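Local coordinates for alanine racemase 1 (Caldanaerobacter subterraneus subsp. tengcongensis MB4, PDB 4Y2W), which belongs to the alanine racemase family and joins an N-terminal TIM-type barrel to a C-terminal domain built largely of beta strands, at residues T252-L257 with V329-E334; L301-K306 with I321-V326; A126-K131 with L160-I165; E118-N123 with N156-I161. The protein carries 1 engineered substitution. One frame throughout, in Å; residues are numbered along the deposited sequence.

Contact 1 (T252-L257 with V329-E334)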
# COMPACT_ATOMS: atom_id res chain seq x y z
N THR A 252 3.22 4.04 16.18
CA THR A 252 3.89 2.77 16.49
C THR A 252 4.49 2.81 17.90
O THR A 252 4.27 3.77 18.64
CB THR A 252 4.98 2.44 15.46
OG1 THR A 252 5.48 1.12 15.71
CG2 THR A 252 6.14 3.43 15.53
N ARG A 253 5.23 1.78 18.27
CA ARG A 253 5.74 1.66 19.64
C ARG A 253 7.24 1.38 19.69
O ARG A 253 7.82 0.83 18.75
CB ARG A 253 5.01 0.54 20.38
CG ARG A 253 3.51 0.73 20.49
CD ARG A 253 3.14 1.77 21.53
NE ARG A 253 1.79 2.29 21.32
CZ ARG A 253 1.05 2.91 22.24
NH1 ARG A 253 1.51 3.11 23.48
NH2 ARG A 253 -0.17 3.32 21.92
N VAL A 254 7.86 1.75 20.81
CA VAL A 254 9.26 1.44 21.04
C VAL A 254 9.34 -0.05 21.37
O VAL A 254 8.67 -0.54 22.28
CB VAL A 254 9.88 2.29 22.17
CG1 VAL A 254 11.34 1.91 22.37
CG2 VAL A 254 9.77 3.78 21.84
N VAL A 255 10.16 -0.75 20.59
CA VAL A 255 10.27 -2.20 20.65
C VAL A 255 11.64 -2.65 21.15
O VAL A 255 11.79 -3.78 21.61
CB VAL A 255 9.91 -2.79 19.25
CG1 VAL A 255 10.89 -3.86 18.77
CG2 VAL A 255 8.48 -3.29 19.24
N HIS A 256 12.64 -1.78 21.07
CA HIS A 256 13.98 -2.11 21.55
C HIS A 256 14.78 -0.84 21.82
O HIS A 256 14.73 0.09 21.03
CB HIS A 256 14.70 -2.97 20.52
CG HIS A 256 16.11 -3.32 20.90
ND1 HIS A 256 16.43 -3.91 22.10
CD2 HIS A 256 17.28 -3.16 20.23
CE1 HIS A 256 17.74 -4.11 22.15
NE2 HIS A 256 18.27 -3.67 21.03
N LEU A 257 15.51 -0.83 22.93
CA LEU A 257 16.42 0.26 23.28
C LEU A 257 17.82 -0.28 23.55
O LEU A 257 17.99 -1.19 24.37
CB LEU A 257 15.92 0.99 24.53
CG LEU A 257 14.55 1.67 24.43
CD1 LEU A 257 13.97 1.91 25.82
CD2 LEU A 257 14.66 2.98 23.66
N VAL A 329 12.72 7.29 28.42
CA VAL A 329 12.22 6.47 27.32
C VAL A 329 12.11 5.02 27.76
O VAL A 329 12.97 4.50 28.48
CB VAL A 329 13.12 6.58 26.06
CG1 VAL A 329 12.63 5.65 24.96
CG2 VAL A 329 13.15 8.01 25.55
N GLU A 330 11.03 4.36 27.33
CA GLU A 330 10.70 3.02 27.78
C GLU A 330 10.16 2.17 26.63
O GLU A 330 9.78 2.69 25.58
CB GLU A 330 9.65 3.08 28.88
CG GLU A 330 10.15 3.63 30.20
CD GLU A 330 9.15 3.42 31.33
OE1 GLU A 330 7.93 3.33 31.04
OE2 GLU A 330 9.58 3.34 32.49
N ILE A 331 10.13 0.86 26.86
CA ILE A 331 9.58 -0.08 25.89
C ILE A 331 8.07 0.10 25.89
O ILE A 331 7.43 0.02 26.95
CB ILE A 331 9.93 -1.54 26.25
CG1 ILE A 331 11.45 -1.75 26.34
CG2 ILE A 331 9.31 -2.50 25.25
CD1 ILE A 331 12.22 -1.39 25.09
N GLY A 332 7.49 0.35 24.72
CA GLY A 332 6.05 0.54 24.59
C GLY A 332 5.59 1.98 24.65
O GLY A 332 4.39 2.25 24.72
N ASP A 333 6.53 2.93 24.63
CA ASP A 333 6.18 4.33 24.47
C ASP A 333 5.68 4.55 23.05
O ASP A 333 6.23 3.98 22.10
CB ASP A 333 7.37 5.25 24.76
CG ASP A 333 7.69 5.35 26.24
OD1 ASP A 333 6.82 4.99 27.08
OD2 ASP A 333 8.81 5.79 26.57
N GLU A 334 4.64 5.37 22.91
CA GLU A 334 4.05 5.66 21.61
C GLU A 334 5.01 6.48 20.75
O GLU A 334 5.66 7.41 21.25
CB GLU A 334 2.74 6.41 21.80
CG GLU A 334 2.01 6.77 20.52
CD GLU A 334 0.72 7.52 20.78
OE1 GLU A 334 -0.32 7.16 20.18
OE2 GLU A 334 0.75 8.46 21.60

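Contact 2 (L301-K306 with I321-V326)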
# COMPACT_ATOMS: atom_id res chain seq x y z
N LEU A 301 10.27 11.90 13.87
CA LEU A 301 8.99 11.45 14.40
C LEU A 301 8.80 12.00 15.80
O LEU A 301 9.75 12.47 16.42
CB LEU A 301 8.94 9.92 14.45
CG LEU A 301 9.41 9.14 13.22
CD1 LEU A 301 9.33 7.64 13.49
CD2 LEU A 301 8.60 9.50 11.99
N LEU A 302 7.57 11.94 16.29
CA LEU A 302 7.25 12.46 17.62
C LEU A 302 7.28 11.35 18.66
O LEU A 302 6.72 10.28 18.45
CB LEU A 302 5.88 13.13 17.62
CG LEU A 302 5.79 14.46 16.87
CD1 LEU A 302 4.34 14.92 16.76
CD2 LEU A 302 6.64 15.53 17.55
N LEU A 303 7.94 11.63 19.78
CA LEU A 303 8.03 10.71 20.90
C LEU A 303 8.08 11.55 22.17
O LEU A 303 9.06 12.26 22.40
CB LEU A 303 9.30 9.86 20.79
CG LEU A 303 9.73 9.06 22.03
CD1 LEU A 303 8.65 8.08 22.46
CD2 LEU A 303 11.04 8.33 21.77
N LYS A 304 7.02 11.48 22.97
CA LYS A 304 6.89 12.28 24.19
C LYS A 304 6.92 13.79 23.90
O LYS A 304 7.43 14.57 24.71
CB LYS A 304 7.98 11.92 25.20
CG LYS A 304 7.99 10.46 25.62
CD LYS A 304 9.28 10.12 26.36
CE LYS A 304 9.10 8.95 27.30
NZ LYS A 304 8.53 9.36 28.62
N GLY A 305 6.39 14.18 22.75
CA GLY A 305 6.38 15.59 22.34
C GLY A 305 7.72 16.13 21.89
O GLY A 305 7.87 17.34 21.71
N LYS A 306 8.70 15.25 21.70
CA LYS A 306 10.03 15.63 21.22
C LYS A 306 10.23 15.04 19.83
O LYS A 306 9.71 13.97 19.52
CB LYS A 306 11.12 15.09 22.15
CG LYS A 306 11.01 15.53 23.60
CD LYS A 306 11.42 16.98 23.79
CE LYS A 306 11.26 17.39 25.25
NZ LYS A 306 11.77 18.76 25.50
N ILE A 321 15.61 5.07 15.39
CA ILE A 321 15.52 6.49 15.72
C ILE A 321 16.47 6.84 16.86
O ILE A 321 16.69 6.02 17.76
CB ILE A 321 14.08 6.91 16.09
CG1 ILE A 321 13.44 5.89 17.04
CG2 ILE A 321 13.23 7.06 14.84
CD1 ILE A 321 12.19 6.39 17.74
N ASP A 322 17.04 8.04 16.82
CA ASP A 322 17.93 8.52 17.87
C ASP A 322 17.09 9.15 18.98
O ASP A 322 16.48 10.20 18.78
CB ASP A 322 18.93 9.54 17.32
CG ASP A 322 20.02 9.89 18.31
OD1 ASP A 322 19.79 9.76 19.53
OD2 ASP A 322 21.12 10.30 17.88
N VAL A 323 17.08 8.51 20.14
CA VAL A 323 16.28 8.99 21.27
C VAL A 323 17.16 9.48 22.42
O VAL A 323 16.72 9.54 23.57
CB VAL A 323 15.30 7.89 21.76
CG1 VAL A 323 14.35 7.50 20.64
CG2 VAL A 323 16.04 6.67 22.27
N THR A 324 18.39 9.87 22.10
CA THR A 324 19.37 10.29 23.10
C THR A 324 18.93 11.53 23.89
O THR A 324 19.24 11.64 25.07
CB THR A 324 20.72 10.59 22.44
OG1 THR A 324 21.09 9.47 21.61
CG2 THR A 324 21.80 10.85 23.48
N ASP A 325 18.22 12.44 23.24
CA ASP A 325 17.82 13.70 23.86
C ASP A 325 16.52 13.60 24.65
O ASP A 325 16.15 14.54 25.36
CB ASP A 325 17.67 14.79 22.80
CG ASP A 325 18.91 14.95 21.94
OD1 ASP A 325 20.02 14.74 22.46
OD2 ASP A 325 18.75 15.29 20.75
N VAL A 326 15.82 12.47 24.54
CA VAL A 326 14.55 12.29 25.23
C VAL A 326 14.75 11.50 26.52
O VAL A 326 15.29 10.39 26.50
CB VAL A 326 13.53 11.55 24.33
CG1 VAL A 326 12.18 11.44 25.03
CG2 VAL A 326 13.39 12.28 23.00

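Contact 3 (A126-K131 with L160-I165)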
# COMPACT_ATOMS: atom_id res chain seq x y z
N ALA A 126 -31.27 1.44 -13.87
CA ALA A 126 -29.88 1.75 -13.52
C ALA A 126 -29.62 3.25 -13.54
O ALA A 126 -29.60 3.88 -14.61
CB ALA A 126 -28.92 1.04 -14.47
N LYS A 127 -29.42 3.83 -12.36
CA LYS A 127 -29.08 5.24 -12.23
C LYS A 127 -27.72 5.51 -12.88
O LYS A 127 -26.80 4.71 -12.73
CB LYS A 127 -29.05 5.65 -10.76
CG LYS A 127 -30.42 5.68 -10.11
CD LYS A 127 -30.36 5.96 -8.61
CE LYS A 127 -30.22 4.68 -7.80
NZ LYS A 127 -30.35 4.91 -6.33
N VAL A 128 -27.60 6.60 -13.63
CA VAL A 128 -26.34 6.97 -14.27
C VAL A 128 -26.07 8.47 -14.22
O VAL A 128 -27.00 9.28 -14.27
CB VAL A 128 -26.26 6.52 -15.75
CG1 VAL A 128 -26.23 5.01 -15.86
CG2 VAL A 128 -27.42 7.10 -16.56
N HIS A 129 -24.79 8.81 -14.12
CA HIS A 129 -24.32 10.19 -14.16
C HIS A 129 -23.42 10.35 -15.38
O HIS A 129 -22.53 9.53 -15.60
CB HIS A 129 -23.53 10.52 -12.89
CG HIS A 129 -24.39 10.78 -11.69
ND1 HIS A 129 -23.96 11.54 -10.63
CD2 HIS A 129 -25.65 10.39 -11.39
CE1 HIS A 129 -24.92 11.61 -9.72
NE2 HIS A 129 -25.96 10.92 -10.16
N ILE A 130 -23.61 11.41 -16.13
CA ILE A 130 -22.85 11.61 -17.33
C ILE A 130 -21.60 12.44 -17.08
O ILE A 130 -21.67 13.49 -16.50
CB ILE A 130 -23.74 12.23 -18.42
CG1 ILE A 130 -24.94 11.35 -18.68
CG2 ILE A 130 -22.99 12.41 -19.70
CD1 ILE A 130 -24.62 9.91 -18.99
N LYS A 131 -20.44 11.97 -17.52
CA LYS A 131 -19.21 12.71 -17.30
C LYS A 131 -18.84 13.51 -18.50
O LYS A 131 -18.83 13.03 -19.60
CB LYS A 131 -18.03 11.83 -16.85
CG LYS A 131 -16.64 12.46 -16.98
CD LYS A 131 -16.05 13.06 -15.70
CE LYS A 131 -14.62 13.57 -15.90
NZ LYS A 131 -13.49 13.00 -15.09
N LEU A 160 -32.81 3.10 -18.08
CA LEU A 160 -31.92 3.98 -17.33
C LEU A 160 -32.69 5.07 -16.59
O LEU A 160 -33.85 5.33 -16.89
CB LEU A 160 -30.92 4.65 -18.27
CG LEU A 160 -30.10 3.73 -19.17
CD1 LEU A 160 -29.15 4.56 -20.03
CD2 LEU A 160 -29.34 2.71 -18.34
N ILE A 161 -32.02 5.68 -15.61
CA ILE A 161 -32.47 6.93 -15.01
C ILE A 161 -31.31 7.91 -15.15
O ILE A 161 -30.22 7.68 -14.61
CB ILE A 161 -32.83 6.78 -13.52
CG1 ILE A 161 -33.83 5.64 -13.30
CG2 ILE A 161 -33.41 8.09 -12.99
CD1 ILE A 161 -34.09 5.33 -11.84
N LEU A 162 -31.55 9.00 -15.87
CA LEU A 162 -30.52 9.99 -16.15
C LEU A 162 -30.50 11.03 -15.03
O LEU A 162 -30.97 12.16 -15.19
CB LEU A 162 -30.80 10.61 -17.52
CG LEU A 162 -29.69 11.38 -18.24
CD1 LEU A 162 -28.32 10.73 -18.07
CD2 LEU A 162 -30.03 11.50 -19.71
N GLU A 163 -29.94 10.62 -13.89
CA GLU A 163 -29.99 11.39 -12.65
C GLU A 163 -28.98 12.53 -12.57
O GLU A 163 -29.30 13.61 -12.07
CB GLU A 163 -29.77 10.46 -11.45
CG GLU A 163 -29.97 11.12 -10.10
CD GLU A 163 -29.60 10.20 -8.95
OE1 GLU A 163 -28.41 9.85 -8.82
OE2 GLU A 163 -30.51 9.83 -8.18
N GLY A 164 -27.75 12.29 -13.02
CA GLY A 164 -26.68 13.27 -12.86
C GLY A 164 -25.85 13.54 -14.09
O GLY A 164 -25.89 12.81 -15.08
N ILE A 165 -25.09 14.63 -14.02
CA ILE A 165 -24.13 15.00 -15.06
C ILE A 165 -23.02 15.80 -14.38
O ILE A 165 -23.31 16.70 -13.59
CB ILE A 165 -24.79 15.80 -16.21
CG1 ILE A 165 -23.74 16.18 -17.26
CG2 ILE A 165 -25.49 17.04 -15.69
CD1 ILE A 165 -24.33 16.58 -18.60

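Contact 4 (E118-N123 with N156-I161)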
# COMPACT_ATOMS: atom_id res chain seq x y z
N GLU A 118 -28.99 -4.93 -19.27
CA GLU A 118 -28.94 -5.61 -17.98
C GLU A 118 -30.00 -5.07 -17.01
O GLU A 118 -30.54 -5.82 -16.19
CB GLU A 118 -27.54 -5.46 -17.37
CG GLU A 118 -27.27 -6.30 -16.13
CD GLU A 118 -27.26 -7.79 -16.41
OE1 GLU A 118 -26.75 -8.21 -17.47
OE2 GLU A 118 -27.75 -8.55 -15.55
N SER A 119 -30.29 -3.77 -17.09
CA SER A 119 -31.34 -3.14 -16.28
C SER A 119 -32.72 -3.74 -16.57
O SER A 119 -33.50 -4.00 -15.65
CB SER A 119 -31.40 -1.63 -16.56
OG SER A 119 -30.11 -1.09 -16.78
N LEU A 120 -33.00 -3.93 -17.85
CA LEU A 120 -34.27 -4.51 -18.29
C LEU A 120 -34.32 -6.01 -18.02
O LEU A 120 -35.40 -6.56 -17.77
CB LEU A 120 -34.49 -4.23 -19.79
CG LEU A 120 -34.61 -2.74 -20.15
CD1 LEU A 120 -34.59 -2.55 -21.67
CD2 LEU A 120 -35.85 -2.12 -19.53
N LYS A 121 -33.17 -6.66 -18.07
CA LYS A 121 -33.06 -8.09 -17.77
C LYS A 121 -33.38 -8.41 -16.30
O LYS A 121 -33.85 -9.50 -16.00
CB LYS A 121 -31.65 -8.58 -18.12
CG LYS A 121 -31.45 -10.08 -18.03
CD LYS A 121 -30.11 -10.48 -18.62
CE LYS A 121 -29.74 -11.91 -18.27
NZ LYS A 121 -28.37 -12.24 -18.74
N GLN A 122 -33.13 -7.46 -15.40
CA GLN A 122 -33.45 -7.63 -13.98
C GLN A 122 -34.67 -6.83 -13.54
O GLN A 122 -35.03 -6.85 -12.36
CB GLN A 122 -32.24 -7.22 -13.13
CG GLN A 122 -31.02 -8.09 -13.35
CD GLN A 122 -29.84 -7.67 -12.49
OE1 GLN A 122 -28.70 -7.68 -12.94
NE2 GLN A 122 -30.12 -7.28 -11.25
N ASN A 123 -35.31 -6.13 -14.48
CA ASN A 123 -36.52 -5.34 -14.23
C ASN A 123 -36.32 -4.22 -13.20
O ASN A 123 -37.24 -3.87 -12.46
CB ASN A 123 -37.68 -6.26 -13.81
CG ASN A 123 -37.85 -7.45 -14.74
OD1 ASN A 123 -37.80 -8.60 -14.30
ND2 ASN A 123 -38.03 -7.19 -16.03
N ASN A 156 -34.28 8.93 -23.22
CA ASN A 156 -35.44 8.19 -23.72
C ASN A 156 -35.33 6.67 -23.53
O ASN A 156 -36.21 5.93 -23.98
CB ASN A 156 -35.66 8.52 -25.20
CG ASN A 156 -35.66 10.02 -25.46
OD1 ASN A 156 -36.22 10.80 -24.69
ND2 ASN A 156 -35.02 10.43 -26.55
N MET A 157 -34.26 6.22 -22.88
CA MET A 157 -34.08 4.81 -22.55
C MET A 157 -34.71 4.54 -21.19
O MET A 157 -34.20 4.97 -20.16
CB MET A 157 -32.59 4.45 -22.53
CG MET A 157 -31.94 4.45 -23.90
SD MET A 157 -30.19 4.01 -23.86
CE MET A 157 -29.69 4.48 -25.51
N ARG A 158 -35.83 3.82 -21.20
CA ARG A 158 -36.61 3.55 -19.98
C ARG A 158 -35.88 2.66 -18.96
O ARG A 158 -36.23 2.67 -17.78
CB ARG A 158 -37.97 2.94 -20.33
CG ARG A 158 -37.92 1.54 -20.93
CD ARG A 158 -39.26 1.15 -21.54
NE ARG A 158 -39.23 -0.17 -22.17
CZ ARG A 158 -39.26 -1.33 -21.52
NH1 ARG A 158 -39.24 -2.47 -22.20
NH2 ARG A 158 -39.31 -1.38 -20.19
N GLY A 159 -34.89 1.90 -19.42
CA GLY A 159 -34.08 1.08 -18.53
C GLY A 159 -33.12 1.87 -17.66
O GLY A 159 -32.65 1.37 -16.63
N LEU A 160 -32.81 3.10 -18.08
CA LEU A 160 -31.92 3.98 -17.33
C LEU A 160 -32.69 5.07 -16.59
O LEU A 160 -33.85 5.33 -16.89
CB LEU A 160 -30.92 4.65 -18.27
CG LEU A 160 -30.10 3.73 -19.17
CD1 LEU A 160 -29.15 4.56 -20.03
CD2 LEU A 160 -29.34 2.71 -18.34
N ILE A 161 -32.02 5.68 -15.61
CA ILE A 161 -32.47 6.93 -15.01
C ILE A 161 -31.31 7.91 -15.15
O ILE A 161 -30.22 7.68 -14.61
CB ILE A 161 -32.83 6.78 -13.52
CG1 ILE A 161 -33.83 5.64 -13.30
CG2 ILE A 161 -33.41 8.09 -12.99
CD1 ILE A 161 -34.09 5.33 -11.84

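Contact 1 (T252-L257 with V329-E334)
R253 and E334 form a non-hydrogen-bonded antiparallel pair in the C-terminal sheet, and the type II turn E330-D333 feeds the second residue into that pairing. The case illustrates how a turn can be gripped by both backbone and side chain. R253 and E334 leave the sheet on one face and pass slantwise: E334 CB rests over the centre of the guanidinium, 3.9 Å from R253 NH1, and the guanidinium and carboxylate planes are 32° apart. R253 NH2 and E334 OE1, at 4.2 Å, are too far apart for a salt bridge, and the oxygen lies off the plane of the guanidinium; E334 OE1 has its salt bridge with R249. A bend in the arginine chain (chi2 -76°) folds the group over the turn, where R253 NH1 gives an almost straight bond to G332 O, 3.3 Å away and in the guanidinium plane.

The backbone of V254 grips the turn twice, V254 N donating to D333 O (3.0 Å) and V254 O accepting from G332 N (2.9 Å). Its side chain faces the turn too: with CG1 anti to the backbone N, CB and CG1 lie against E330 O and CG2 against D333 O. L257 divides its methyls: CD2 meets V329 CG1 at 3.6 Å, while CD1 meets I331 CD1 at 3.8 Å as these two side chains run antiparallel. A classic beta bulge sets V255 and H256 against T282, and the H256 ring meets Y107 of the second subunit edge-to-face. Within the turn, D333 OD2 receives E330 N at 2.7 Å from above the carboxylate plane.

Contact 2 (L301-K306 with I321-V326)
V326 places CG1 opposite its own nitrogen (chi1 -177°) and CG2 opposite its carbonyl carbon, a fork that lets one valine meet two lysines. Its CG1 comes within 3.5 Å of K304 CD, and its CG2 lies 3.7 Å from K306 CB, where the valine and lysine lie alongside each other but point opposite ways. Both lysines offer aliphatic carbon to the valine. The amine of K304 continues to a weak hydrogen bond with G328 O, whereas the end of K306 leads away.

L303 has CG anti to its backbone N (chi1 167°), and chi2 near 60° then sets L303 CD2 against V323 CG1, at 3.6 Å. At the other end, L301 CD1 and I321 CG2 are 4.2 Å apart, the two side chains crossing at about a right angle.

Each segment keeps its shape by its own bonds. In the type I' turn L303-K306, K306 N donates to L303 O (3.1 Å) and L303 N to K306 O. Opposite, D322 OD1 accepts T324 N at 2.9 Å in an Asx turn, and the type I turn V323-V326 follows.

The two segments are therefore linked through side chains, with strand 306-311 paired between their strands and V308 touched by L303, I321 and V326. This is the packing of first strand on third across one face of an antiparallel beta meander.

Contact 3 (A126-K131 with L160-I165)
I130 and V128 of strand 126-131 both pack on L162 of the neighbouring parallel strand 160-166 in the N-terminal TIM-type barrel, and they bury the most surface in the contact; with helix 144-155 the two strands make one beta-alpha-beta unit. The short strands run at 30° to each other, a worked example of the twist between neighbouring barrel strands. I130 turns CG1 opposite its carbonyl carbon (chi1 -58°), where it meets L162 CD1 at 3.5 Å. Beyond it, I151 and M154 of helix 144-155 cover I130, placing this face on the helical side of the barrel wall. The backbone holds the same residue, I130 N donating to G164 O at 2.9 Å.

V128 is fixed two residues earlier. Its N reaches I161 O at 3.0 Å, its O takes weak bonds from E163 N and G164 N, and its CG2 lies 4.0 Å from L162 CD1. I161, third in this group, sends its N to A126 O (3.2 Å) and its side chain to the other face, alongside K127 and pointing the same way.

An inverse gamma turn centred on L162 accompanies a one-residue slip, after which H129 pairs with G164. There G164 CA sits over a face of the H129 ring, 3.5 Å from the ring centroid, in a CH-pi contact. E163 OE1, which also bonds Y62, receives H129 NE2 at 3.0 Å on its anti lone pair, with imidazole and carboxylate planes 70° apart.

Contact 4 (E118-N123 with N156-I161)
S119 and L120 against G159 form the close part of this helix-to-loop contact, and R158 on L120 its solvent-side margin. S119 points at the turn, and its CB comes to 3.3 Å from G159 O. S119 OG is hydrogen-bonded to L115 O of its own helix; the serine's closest approach to the loop is made by CB. Its OG is 4.2 Å from L160 CD2. G159 has no side chain, and its bare CA faces the helix; L120 CD2 rests on it at 3.8 Å, and the CA atoms of S119 and G159 are 5.5 Å apart.

Toward solvent the character changes. R158 is exposed, and its CG stands between the backbone N and the carbonyl carbon (chi1 68°), from where the chain runs extended as far as NE. One face of the guanidinium lies against the leucine: L120 CD2 is 3.6 Å from R158 NH2. The two side chains cross at about a right angle, a contact of methyl on flat group that is limited to one branch of the leucine.

Both backbones turn sharply here. The helix ends in a Schellman motif with N123, at positive phi, as its C-prime residue, and the loop makes a type I turn in which L160 N donates to M157 O at 3.1 Å.

The contact thus lies at the entry to two neighbouring barrel strands: helix 109-121 leads into strand 126-131, whose A126 touches S119, while M157 packs on the same helix and L160 opens strand 160-166.

Overall arrangement
From the N terminus, helix 109-121 enters contact 4 and strand 126-131 enters contact 3; the chain then makes helix 144-155 before returning through 156-165, which closes both. They share L160 and I161, their centres lie about 12 Å apart, and A126 N probably bonds G159 O between them; together they tie the end of helix 109-121 to the starts of the neighbouring barrel strands 126-131 and 160-166. Contact 1 opens much later, at 252-257. Before it closes at 329-334, the chain opens and closes contact 2, whose K304 and L303 pack on D333 and E334. These two tie parts of one C-terminal sheet, about 53 Å between centres from contact 3.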